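Local coordinates for hypothetical protein TT1561 (Thermus thermophilus, PDB 1UF3) that is of unknown function but binds calcium and, as a member of the calcineurin-like metallophosphoesterase superfamily, is probably a phosphoesterase, at residues Gly40-Lys45 and Pro72-Ile77; Pro76-Leu81 and Glu124-Leu129; Thr11-Gly16 and Pro204-Glu209. All blocks are in the same frame, centred on the assembly; numbering follows the deposited sequence.

Contact 1: residues Gly40-Lys45 and Pro72-Ile77; sequences GNLMPK and PQDAPI. With CA (calcium ion), chain I.
The carboxylate of D74 takes two successive backbone N-H groups, one on each oxygen: L42 N donates to D74 OD2 at 3.1 Å, and M43 N reaches D74 OD1 over the same length. Both oxygens use their syn lone pairs, so the carboxylate faces two successive backbone amides, its oxygens side by side. Outside the segments the Y52 hydroxyl bonds OD1 and G71 N bonds OD2, which should fix the rotation of this buried group. N41 answers in the reverse direction. With CG set anti to its carbonyl carbon (chi1 -55°), its OD1 receives Q73 N at 2.7 Å along a fairly straight bond (166°), the donor standing above the amide plane. The Q73 side chain then runs back across N41, and Q73 OE1 accepts K45 N in its carbonyl plane, on a lone pair, at 3.2 Å. A water rests against N41 ND2 and, weakly, Q73 NE2. The calcium ion joins K45 to A75, bound by K45 O at 2.4 Å and A75 O at 2.3 Å, by A47 O and by four waters. Packing is modest: K45 CD lies 3.7 Å from A75 O while its ammonium leaves for E127 O, and L42 CD1 flanks D74 OD2 before the leucine meets F55 and F56. The two loops follow the neighbouring parallel strands 35-39 and 66-69, where calcineurin-like phosphoesterases carry their GD and GNH(D/E) motifs. Here G40-N41 and G71-D74 probably occupy those positions, with N41 in place of the aspartate, and P72 and Q73 in place of the asparagine and histidine; the calcium lies to one side, on backbone carbonyls and waters.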
loop_
_atom_site.group_PDB
_atom_site.type_symbol
_atom_site.label_atom_id
_atom_site.label_comp_id
_atom_site.label_asym_id
_atom_site.label_seq_id
_atom_site.Cartn_x
_atom_site.Cartn_y
_atom_site.Cartn_z
ATOM N N GLY A 40 12.556 -26.267 -15.478
ATOM C CA GLY A 40 12.704 -27.638 -14.992
ATOM C C GLY A 40 14.163 -28.103 -15.003
ATOM O O GLY A 40 15.051 -27.318 -15.321
ATOM N N ASN A 41 14.439 -29.361 -14.660
ATOM C CA ASN A 41 13.436 -30.352 -14.266
ATOM C C ASN A 41 12.810 -29.990 -12.934
ATOM O O ASN A 41 13.511 -29.771 -11.952
ATOM C CB ASN A 41 14.084 -31.749 -14.122
ATOM C CG ASN A 41 14.814 -32.192 -15.371
ATOM O OD1 ASN A 41 14.215 -32.363 -16.434
ATOM N ND2 ASN A 41 16.126 -32.387 -15.250
ATOM N N LEU A 42 11.485 -29.917 -12.888
ATOM C CA LEU A 42 10.837 -29.618 -11.620
ATOM C C LEU A 42 11.000 -30.848 -10.728
ATOM O O LEU A 42 11.291 -30.740 -9.542
ATOM C CB LEU A 42 9.337 -29.363 -11.810
ATOM C CG LEU A 42 8.838 -28.030 -12.391
ATOM C CD1 LEU A 42 9.335 -27.836 -13.815
ATOM C CD2 LEU A 42 7.302 -28.040 -12.357
HETATM N N MSE A 43 10.815 -32.013 -11.344
HETATM C CA MSE A 43 10.859 -33.323 -10.677
HETATM C C MSE A 43 11.741 -34.302 -11.443
HETATM O O MSE A 43 11.938 -34.150 -12.654
HETATM C CB MSE A 43 9.453 -33.945 -10.684
HETATM C CG MSE A 43 8.454 -33.357 -9.739
HETATM SE SE MSE A 43 8.887 -33.922 -7.992
HETATM C CE MSE A 43 8.344 -32.312 -7.049
ATOM N N PRO A 44 12.260 -35.337 -10.756
ATOM C CA PRO A 44 13.094 -36.343 -11.421
ATOM C C PRO A 44 12.100 -37.193 -12.204
ATOM O O PRO A 44 10.909 -37.207 -11.882
ATOM C CB PRO A 44 13.680 -37.146 -10.260
ATOM C CG PRO A 44 13.602 -36.210 -9.098
ATOM C CD PRO A 44 12.273 -35.528 -9.300
ATOM N N LYS A 45 12.574 -37.908 -13.216
ATOM C CA LYS A 45 11.709 -38.770 -14.021
ATOM C C LYS A 45 10.815 -39.672 -13.147
ATOM O O LYS A 45 9.626 -39.843 -13.436
ATOM C CB LYS A 45 12.577 -39.633 -14.956
ATOM C CG LYS A 45 11.849 -40.712 -15.740
ATOM C CD LYS A 45 10.849 -40.115 -16.713
ATOM C CE LYS A 45 10.070 -41.190 -17.456
ATOM N NZ LYS A 45 10.969 -42.062 -18.266
ATOM N N PRO A 72 13.714 -32.068 -19.348
ATOM C CA PRO A 72 13.712 -33.347 -20.068
ATOM C C PRO A 72 13.195 -34.536 -19.237
ATOM O O PRO A 72 12.692 -35.494 -19.785
ATOM C CB PRO A 72 15.184 -33.519 -20.485
ATOM C CG PRO A 72 15.696 -32.068 -20.533
ATOM C CD PRO A 72 15.060 -31.468 -19.322
ATOM N N GLN A 73 13.305 -34.462 -17.921
ATOM C CA GLN A 73 12.839 -35.546 -17.060
ATOM C C GLN A 73 11.381 -35.463 -16.519
ATOM O O GLN A 73 10.913 -36.382 -15.838
ATOM C CB GLN A 73 13.811 -35.699 -15.889
ATOM C CG GLN A 73 15.159 -36.303 -16.279
ATOM C CD GLN A 73 16.041 -36.548 -15.068
ATOM O OE1 GLN A 73 15.600 -37.150 -14.093
ATOM N NE2 GLN A 73 17.288 -36.076 -15.121
ATOM N N ASP A 74 10.672 -34.378 -16.827
ATOM C CA ASP A 74 9.295 -34.196 -16.355
ATOM C C ASP A 74 8.308 -34.969 -17.229
ATOM O O ASP A 74 7.359 -34.397 -17.782
ATOM C CB ASP A 74 8.940 -32.694 -16.345
ATOM C CG ASP A 74 9.622 -31.946 -15.227
ATOM O OD1 ASP A 74 9.415 -32.306 -14.042
ATOM O OD2 ASP A 74 10.373 -30.988 -15.519
ATOM N N ALA A 75 8.521 -36.281 -17.339
ATOM C CA ALA A 75 7.671 -37.128 -18.169
ATOM C C ALA A 75 6.978 -38.273 -17.401
ATOM O O ALA A 75 7.429 -38.697 -16.326
ATOM C CB ALA A 75 8.509 -37.689 -19.336
ATOM N N PRO A 76 5.832 -38.746 -17.916
ATOM C CA PRO A 76 5.168 -38.279 -19.137
ATOM C C PRO A 76 4.641 -36.838 -18.986
ATOM O O PRO A 76 4.358 -36.369 -17.880
ATOM C CB PRO A 76 4.054 -39.308 -19.337
ATOM C CG PRO A 76 3.697 -39.666 -17.924
ATOM C CD PRO A 76 5.057 -39.821 -17.278
ATOM N N ILE A 77 4.529 -36.156 -20.115
ATOM C CA ILE A 77 4.093 -34.765 -20.169
ATOM C C ILE A 77 2.754 -34.502 -19.472
ATOM O O ILE A 77 2.577 -33.489 -18.803
ATOM C CB ILE A 77 4.008 -34.302 -21.667
ATOM C CG1 ILE A 77 3.612 -32.822 -21.775
ATOM C CG2 ILE A 77 2.990 -35.144 -22.401
ATOM C CD1 ILE A 77 4.648 -31.854 -21.269
HETATM CA CA CA I . 7.420 -39.062 -14.014
HETATM O O HOH W 1 17.892 -33.667 -17.544
HETATM O O HOH W 2 8.632 -36.966 -13.459
HETATM O O HOH W 3 5.451 -37.461 -14.124
HETATM O O HOH W 4 5.474 -40.581 -13.845
HETATM O O HOH W 5 7.519 -41.822 -14.489
#

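Contact 2: residues Pro76-Leu81 and Glu124-Leu129; sequences PIWEYL and EEHEAL
I77 sits against E125 through both backbone and side chain. I77 N gives its hydrogen to E125 O at 2.9 Å, nearly along the C=O axis, and P76 CA brings a C-H to the same oxygen. In the side chain, CG2 of I77 lies 3.6 Å from E125 CB and also touches CD, while CG1 borders E125 OE2. On the flank turned to L129, CB of I77 meets CD2 of L129 at 3.9 Å, the two side chains crossing at about a right angle. The E125 chain leaves with CG anti to its carbonyl carbon (chi1 -61°) and runs on extended past I77, where OE2 finds its polar partner in the hydroxyl of Y131. An alanine in place of E125 would keep the CB contact, but is likely to strand the Y131 hydroxyl without its carboxylate and open a gap beside I77 CG2. The contact joins the two halves of a calcineurin-like α/β sandwich: helix 77-90 follows strand 66-69 of one sheet, and the loop 124-129 links strands 108-118 and 130-132 of the other. H126, the third main contributor, is solvent-exposed. Its CD2 lies 4.2 Å from P76 CB, and NE2 comes to the edge of the W78 indole, near the ring plane; the two rings are inclined at 63°. Behind H126 the loop is folded by E124, whose OE2 accepts E127 N at 2.8 Å through its anti lone pair and H126 N from above the carboxylate plane. A calcium ion lies about 4 Å from the E125 side chain at its nearest atoms; E125 of a second subunit packs on E125, and P123 of that subunit on W78.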
loop_
_atom_site.group_PDB
_atom_site.type_symbol
_atom_site.label_atom_id
_atom_site.label_comp_id
_atom_site.label_asym_id
_atom_site.label_seq_id
_atom_site.Cartn_x
_atom_site.Cartn_y
_atom_site.Cartn_z
ATOM N N PRO A 76 5.832 -38.746 -17.916
ATOM C CA PRO A 76 5.168 -38.279 -19.137
ATOM C C PRO A 76 4.641 -36.838 -18.986
ATOM O O PRO A 76 4.358 -36.369 -17.880
ATOM C CB PRO A 76 4.054 -39.308 -19.337
ATOM C CG PRO A 76 3.697 -39.666 -17.924
ATOM C CD PRO A 76 5.057 -39.821 -17.278
ATOM N N ILE A 77 4.529 -36.156 -20.115
ATOM C CA ILE A 77 4.093 -34.765 -20.169
ATOM C C ILE A 77 2.754 -34.502 -19.472
ATOM O O ILE A 77 2.577 -33.489 -18.803
ATOM C CB ILE A 77 4.008 -34.302 -21.667
ATOM C CG1 ILE A 77 3.612 -32.822 -21.775
ATOM C CG2 ILE A 77 2.990 -35.144 -22.401
ATOM C CD1 ILE A 77 4.648 -31.854 -21.269
ATOM N N TRP A 78 1.823 -35.434 -19.610
ATOM C CA TRP A 78 0.493 -35.271 -19.045
ATOM C C TRP A 78 0.384 -35.197 -17.537
ATOM O O TRP A 78 -0.598 -34.638 -17.027
ATOM C CB TRP A 78 -0.433 -36.361 -19.602
ATOM C CG TRP A 78 -0.407 -36.432 -21.120
ATOM C CD1 TRP A 78 -0.002 -37.489 -21.875
ATOM C CD2 TRP A 78 -0.840 -35.417 -22.055
ATOM N NE1 TRP A 78 -0.151 -37.206 -23.211
ATOM C CE2 TRP A 78 -0.663 -35.944 -23.351
ATOM C CE3 TRP A 78 -1.364 -34.124 -21.916
ATOM C CZ2 TRP A 78 -0.987 -35.227 -24.514
ATOM C CZ3 TRP A 78 -1.693 -33.399 -23.080
ATOM C CH2 TRP A 78 -1.500 -33.958 -24.359
ATOM N N GLU A 79 1.364 -35.737 -16.810
ATOM C CA GLU A 79 1.317 -35.661 -15.350
ATOM C C GLU A 79 1.666 -34.242 -14.905
ATOM O O GLU A 79 0.963 -33.636 -14.074
ATOM C CB GLU A 79 2.281 -36.665 -14.700
ATOM C CG GLU A 79 1.941 -38.114 -15.037
ATOM C CD GLU A 79 2.507 -39.134 -14.040
ATOM O OE1 GLU A 79 2.065 -40.294 -14.121
ATOM O OE2 GLU A 79 3.369 -38.796 -13.192
ATOM N N TYR A 80 2.770 -33.726 -15.436
ATOM C CA TYR A 80 3.185 -32.349 -15.148
ATOM C C TYR A 80 2.007 -31.446 -15.564
ATOM O O TYR A 80 1.543 -30.625 -14.781
ATOM C CB TYR A 80 4.435 -31.985 -15.981
ATOM C CG TYR A 80 4.648 -30.483 -16.277
ATOM C CD1 TYR A 80 5.247 -29.640 -15.337
ATOM C CD2 TYR A 80 4.265 -29.929 -17.501
ATOM C CE1 TYR A 80 5.465 -28.279 -15.606
ATOM C CE2 TYR A 80 4.482 -28.559 -17.785
ATOM C CZ TYR A 80 5.085 -27.746 -16.835
ATOM O OH TYR A 80 5.351 -26.407 -17.106
ATOM N N LEU A 81 1.515 -31.636 -16.786
ATOM C CA LEU A 81 0.427 -30.811 -17.315
ATOM C C LEU A 81 -0.869 -30.820 -16.484
ATOM O O LEU A 81 -1.489 -29.766 -16.274
ATOM C CB LEU A 81 0.100 -31.212 -18.756
ATOM C CG LEU A 81 -0.660 -30.133 -19.555
ATOM C CD1 LEU A 81 0.293 -28.940 -19.796
ATOM C CD2 LEU A 81 -1.155 -30.670 -20.898
ATOM N N GLU A 124 9.268 -36.799 -28.339
ATOM C CA GLU A 124 8.996 -37.800 -27.309
ATOM C C GLU A 124 8.423 -37.073 -26.087
ATOM O O GLU A 124 8.944 -36.022 -25.676
ATOM C CB GLU A 124 10.295 -38.511 -26.918
ATOM C CG GLU A 124 10.208 -39.460 -25.727
ATOM C CD GLU A 124 9.315 -40.652 -25.995
ATOM O OE1 GLU A 124 9.256 -41.096 -27.152
ATOM O OE2 GLU A 124 8.675 -41.143 -25.045
ATOM N N GLU A 125 7.360 -37.621 -25.502
ATOM C CA GLU A 125 6.760 -37.010 -24.311
ATOM C C GLU A 125 6.435 -38.015 -23.194
ATOM O O GLU A 125 5.883 -37.640 -22.151
ATOM C CB GLU A 125 5.483 -36.235 -24.688
ATOM C CG GLU A 125 5.728 -35.087 -25.673
ATOM C CD GLU A 125 4.530 -34.161 -25.776
ATOM O OE1 GLU A 125 3.455 -34.625 -26.226
ATOM O OE2 GLU A 125 4.675 -32.970 -25.402
ATOM N N HIS A 126 6.790 -39.282 -23.398
ATOM C CA HIS A 126 6.506 -40.286 -22.382
ATOM C C HIS A 126 7.721 -40.787 -21.596
ATOM O O HIS A 126 7.692 -40.796 -20.363
ATOM C CB HIS A 126 5.736 -41.445 -23.015
ATOM C CG HIS A 126 4.400 -41.039 -23.550
ATOM N ND1 HIS A 126 4.250 -40.367 -24.745
ATOM C CD2 HIS A 126 3.161 -41.128 -23.011
ATOM C CE1 HIS A 126 2.978 -40.058 -24.918
ATOM N NE2 HIS A 126 2.295 -40.508 -23.880
ATOM N N GLU A 127 8.779 -41.197 -22.295
ATOM C CA GLU A 127 9.996 -41.660 -21.622
ATOM C C GLU A 127 10.823 -40.429 -21.220
ATOM O O GLU A 127 11.653 -40.477 -20.309
ATOM C CB GLU A 127 10.819 -42.547 -22.568
ATOM C CG GLU A 127 10.033 -43.688 -23.199
ATOM C CD GLU A 127 10.757 -44.291 -24.393
ATOM O OE1 GLU A 127 11.227 -43.514 -25.257
ATOM O OE2 GLU A 127 10.851 -45.539 -24.485
ATOM N N ALA A 128 10.591 -39.327 -21.919
ATOM C CA ALA A 128 11.294 -38.074 -21.650
ATOM C C ALA A 128 10.556 -36.971 -22.411
ATOM O O ALA A 128 9.570 -37.241 -23.098
ATOM C CB ALA A 128 12.760 -38.167 -22.164
ATOM N N LEU A 129 11.017 -35.728 -22.280
ATOM C CA LEU A 129 10.407 -34.648 -23.060
ATOM C C LEU A 129 11.499 -34.222 -24.010
ATOM O O LEU A 129 12.507 -33.677 -23.586
ATOM C CB LEU A 129 10.000 -33.453 -22.193
ATOM C CG LEU A 129 9.007 -33.702 -21.051
ATOM C CD1 LEU A 129 8.479 -32.356 -20.514
ATOM C CD2 LEU A 129 7.862 -34.564 -21.545
#

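Contact 3: residues Thr11-Gly16 and Pro204-Glu209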
loop_
_atom_site.group_PDB
_atom_site.type_symbol
_atom_site.label_atom_id
_atom_site.label_comp_id
_atom_site.label_asym_id
_atom_site.label_seq_id
_atom_site.Cartn_x
_atom_site.Cartn_y
_atom_site.Cartn_z
ATOM N N THR A 11 15.335 -19.528 -11.006
ATOM C CA THR A 11 16.145 -20.703 -10.712
ATOM C C THR A 11 15.714 -21.793 -11.671
ATOM O O THR A 11 14.698 -21.650 -12.388
ATOM C CB THR A 11 15.930 -21.200 -9.264
ATOM O OG1 THR A 11 16.917 -22.187 -8.955
ATOM C CG2 THR A 11 14.550 -21.847 -9.113
ATOM N N SER A 12 16.475 -22.886 -11.685
ATOM C CA SER A 12 16.174 -24.010 -12.568
ATOM C C SER A 12 16.452 -25.365 -11.921
ATOM O O SER A 12 17.012 -25.459 -10.841
ATOM C CB SER A 12 17.022 -23.921 -13.834
ATOM O OG SER A 12 18.396 -24.081 -13.484
ATOM N N ASN A 13 16.032 -26.409 -12.609
ATOM C CA ASN A 13 16.277 -27.778 -12.191
ATOM C C ASN A 13 16.230 -28.106 -10.701
ATOM O O ASN A 13 17.190 -28.634 -10.165
ATOM C CB ASN A 13 17.641 -28.197 -12.753
ATOM C CG ASN A 13 17.824 -29.693 -12.775
ATOM O OD1 ASN A 13 17.123 -30.404 -13.503
ATOM N ND2 ASN A 13 18.769 -30.186 -11.973
ATOM N N PRO A 14 15.122 -27.795 -10.007
ATOM C CA PRO A 14 15.050 -28.114 -8.572
ATOM C C PRO A 14 15.076 -29.640 -8.278
ATOM O O PRO A 14 15.386 -30.062 -7.162
ATOM C CB PRO A 14 13.737 -27.456 -8.135
ATOM C CG PRO A 14 12.901 -27.472 -9.408
ATOM C CD PRO A 14 13.922 -27.060 -10.447
HETATM N N MSE A 15 14.742 -30.444 -9.280
HETATM C CA MSE A 15 14.730 -31.902 -9.175
HETATM C C MSE A 15 14.035 -32.495 -7.939
HETATM O O MSE A 15 14.599 -33.353 -7.244
HETATM C CB MSE A 15 16.171 -32.451 -9.265
HETATM C CG MSE A 15 16.782 -32.477 -10.667
HETATM SE SE MSE A 15 16.105 -33.843 -11.823
HETATM C CE MSE A 15 17.076 -35.344 -11.034
ATOM N N GLY A 16 12.815 -32.039 -7.662
ATOM C CA GLY A 16 12.061 -32.570 -6.537
ATOM C C GLY A 16 12.480 -32.166 -5.141
ATOM O O GLY A 16 11.898 -32.642 -4.162
ATOM N N PRO A 204 19.949 -18.672 -14.372
ATOM C CA PRO A 204 19.654 -18.285 -12.997
ATOM C C PRO A 204 20.255 -19.131 -11.900
ATOM O O PRO A 204 20.324 -18.697 -10.758
ATOM C CB PRO A 204 18.131 -18.287 -12.972
ATOM C CG PRO A 204 17.799 -19.411 -13.882
ATOM C CD PRO A 204 18.737 -19.161 -15.053
ATOM N N GLY A 205 20.694 -20.334 -12.242
ATOM C CA GLY A 205 21.257 -21.202 -11.225
ATOM C C GLY A 205 20.501 -22.519 -11.136
ATOM O O GLY A 205 19.425 -22.687 -11.732
ATOM N N ASP A 206 21.064 -23.456 -10.377
ATOM C CA ASP A 206 20.468 -24.771 -10.208
ATOM C C ASP A 206 20.006 -24.887 -8.746
ATOM O O ASP A 206 20.844 -24.900 -7.828
ATOM C CB ASP A 206 21.529 -25.836 -10.539
ATOM C CG ASP A 206 20.957 -27.217 -10.600
ATOM O OD1 ASP A 206 20.210 -27.555 -9.675
ATOM O OD2 ASP A 206 21.245 -27.951 -11.564
ATOM N N LEU A 207 18.687 -24.957 -8.518
ATOM C CA LEU A 207 18.159 -25.034 -7.150
ATOM C C LEU A 207 18.555 -26.338 -6.443
ATOM O O LEU A 207 18.607 -26.394 -5.210
ATOM C CB LEU A 207 16.624 -24.902 -7.133
ATOM C CG LEU A 207 15.965 -23.929 -6.139
ATOM C CD1 LEU A 207 14.663 -24.514 -5.641
ATOM C CD2 LEU A 207 16.852 -23.624 -4.986
ATOM N N SER A 208 18.801 -27.387 -7.219
ATOM C CA SER A 208 19.232 -28.661 -6.640
ATOM C C SER A 208 20.595 -28.427 -5.984
ATOM O O SER A 208 21.000 -29.172 -5.101
ATOM C CB SER A 208 19.360 -29.748 -7.717
ATOM O OG SER A 208 20.544 -29.581 -8.480
ATOM N N GLU A 209 21.292 -27.380 -6.425
ATOM C CA GLU A 209 22.593 -27.034 -5.865
ATOM C C GLU A 209 22.385 -25.843 -4.947
ATOM O O GLU A 209 23.353 -25.239 -4.470
ATOM C CB GLU A 209 23.580 -26.657 -6.969
ATOM C CG GLU A 209 23.734 -27.688 -8.082
ATOM C CD GLU A 209 24.365 -29.000 -7.615
ATOM O OE1 GLU A 209 24.508 -29.914 -8.451
ATOM O OE2 GLU A 209 24.711 -29.119 -6.422
#
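S12 turns OG between its backbone N and carbonyl carbon (chi1 65°), which swings the hydroxyl onto G205 O at 2.5 Å, a length too short to be taken literally. With CG anti to the backbone N in both N13 and D206 (chi1 -162° and -171°), the two side chains lie alongside each other. Even so, the amide and carboxylate planes stand nearly perpendicular, and N13 ND2 reaches D206 OD2 only weakly, at 3.4 Å. The backbones make a single β-bridge: L207 N donates to S12 O at 2.9 Å, while S12 N reaches G205 O through a weak, bent bond. L207 CB presses on T11 OG1 at 3.3 Å, the threonine hydroxyl being bonded to E211 O, and L207 CD1 touches P14 CB at 4.0 Å. D206 OD1 turns back to S208, taking its N-H weakly and its hydroxyl at a doubtfully short distance. G205 O faces both the amide, weakly, and the hydroxyl of S12, and G188 N also bonds S12 OG. N13 OD1 is bonded to N41 N. One sound backbone bond thus holds the end of strand 7-12, backed by weak or doubtful polar contacts, with L207 and P204 packing alongside.

All three contacts are largely buried, though contact 2 reaches the surface at H126 and meets a second subunit. Contacts 1 and 2 share P76 and I77 and abut, the K45 ammonium and the carbonyl of P72 bonding to the loop of contact 2. Contact 1 is tied to contact 3 by backbone bonds from M15 and G16 to N41 and L42, whereas contacts 2 and 3 do not touch. The chemistry shifts accordingly: contact 1 combines carboxylate and amide bonds with a calcium ion, contact 2 adds to one backbone bond the packing of I77, E125 and H126, and contact 3 extends a strand end by a β-bridge. Contact 3 closes the chain segment that contains the other two.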